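Local coordinates for protein flavodoxin (Aquifex aeolicus, PDB 2ARK) that binds FMN and probably serves as a low-potential electron donor to a number of redox enzymes, at residues E27-R30 with G34-V37. Sequence-based numbering, arbitrary orientation.
Sequences EGAR and GTEV
The carbonyl O of A29, close to the C-terminal end of its helix, has the T35 side chain packed against it: T35 CB lies 3.5 Å from A29 O and T35 CG2 3.7 Å from the same oxygen. These are van der Waals approaches, and no hydrogen bond joins the two segments; the T35 hydroxyl OG1 is instead hydrogen-bonded to the backbone O of L32 in the connecting turn. The larger part of the interface gathers round V37. With CG1 anti to the backbone N (chi1 178°), V37 CG2 faces the helix and touches both A29 CB, at 3.6 Å, and R30 CG, at 3.5 Å. R30 starts away from the strand, yet its side chain crosses that of V37 at about a right angle, and a bend at chi3 (-96°) carries the guanidinium back so that V37 CG1 lies over one face, 4.1 Å from R30 NH2. R30, itself exposed, thus lies against V37 with both CG and its guanidinium. The contact joins the last turn of helix 17-30 to the start of strand 35-41 in the beta-alpha-beta unit 5-11, 17-30, 35-41 of the flavodoxin fold: A29, T35 and V37 all touch V7 of the parallel neighbour strand 5-11, while A162 of helix 148-168 packs against A29 and T35.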
loop_
_atom_site.group_PDB
_atom_site.type_symbol
_atom_site.label_atom_id
_atom_site.label_comp_id
_atom_site.label_asym_id
_atom_site.label_seq_id
_atom_site.Cartn_x
_atom_site.Cartn_y
_atom_site.Cartn_z
ATOM N N GLU A 27 7.371 -13.600 -23.841
ATOM C CA GLU A 27 7.198 -14.966 -24.294
ATOM C C GLU A 27 5.888 -15.563 -23.758
ATOM O O GLU A 27 5.171 -16.229 -24.483
ATOM C CB GLU A 27 8.389 -15.808 -23.864
ATOM C CG GLU A 27 8.297 -17.260 -24.277
ATOM C CD GLU A 27 9.226 -18.159 -23.485
ATOM O OE1 GLU A 27 8.805 -19.279 -23.113
ATOM O OE2 GLU A 27 10.371 -17.741 -23.229
ATOM N N GLY A 28 5.582 -15.320 -22.482
ATOM C CA GLY A 28 4.292 -15.704 -21.908
ATOM C C GLY A 28 3.110 -15.246 -22.765
ATOM O O GLY A 28 2.240 -16.053 -23.079
ATOM N N ALA A 29 3.091 -13.958 -23.150
ATOM C CA ALA A 29 1.995 -13.382 -23.923
ATOM C C ALA A 29 1.949 -13.903 -25.351
ATOM O O ALA A 29 0.873 -14.153 -25.894
ATOM C CB ALA A 29 2.085 -11.865 -23.926
ATOM N N ARG A 30 3.116 -14.069 -25.964
ATOM C CA ARG A 30 3.194 -14.535 -27.339
ATOM C C ARG A 30 2.675 -15.960 -27.450
ATOM O O ARG A 30 2.292 -16.396 -28.535
ATOM C CB ARG A 30 4.628 -14.443 -27.886
ATOM C CG ARG A 30 5.069 -13.016 -28.213
ATOM C CD ARG A 30 6.327 -13.010 -29.075
ATOM N NE ARG A 30 7.515 -12.848 -28.249
ATOM C CZ ARG A 30 8.206 -11.710 -28.138
ATOM N NH1 ARG A 30 9.263 -11.676 -27.329
ATOM N NH2 ARG A 30 7.856 -10.609 -28.835
ATOM N N GLY A 34 -2.476 -15.485 -31.638
ATOM C CA GLY A 34 -3.181 -14.270 -32.051
ATOM C C GLY A 34 -3.025 -13.117 -31.070
ATOM O O GLY A 34 -3.884 -12.232 -30.995
ATOM N N THR A 35 -1.943 -13.153 -30.296
ATOM C CA THR A 35 -1.528 -12.037 -29.482
ATOM C C THR A 35 -0.232 -11.498 -30.052
ATOM O O THR A 35 0.730 -12.236 -30.309
ATOM C CB THR A 35 -1.311 -12.436 -28.014
ATOM O OG1 THR A 35 -2.500 -13.053 -27.504
ATOM C CG2 THR A 35 -0.946 -11.213 -27.161
ATOM N N GLU A 36 -0.227 -10.188 -30.247
ATOM C CA GLU A 36 0.929 -9.458 -30.718
ATOM C C GLU A 36 1.621 -8.720 -29.543
ATOM O O GLU A 36 0.954 -8.089 -28.716
ATOM C CB GLU A 36 0.455 -8.477 -31.752
ATOM C CG GLU A 36 1.563 -7.895 -32.507
ATOM C CD GLU A 36 1.074 -6.954 -33.554
ATOM O OE1 GLU A 36 -0.107 -6.526 -33.473
ATOM O OE2 GLU A 36 1.881 -6.647 -34.448
ATOM N N VAL A 37 2.953 -8.782 -29.491
ATOM C CA VAL A 37 3.710 -8.244 -28.349
ATOM C C VAL A 37 4.790 -7.219 -28.767
ATOM O O VAL A 37 5.504 -7.423 -29.734
ATOM C CB VAL A 37 4.309 -9.413 -27.486
ATOM C CG1 VAL A 37 5.157 -8.902 -26.304
ATOM C CG2 VAL A 37 3.188 -10.313 -26.989
#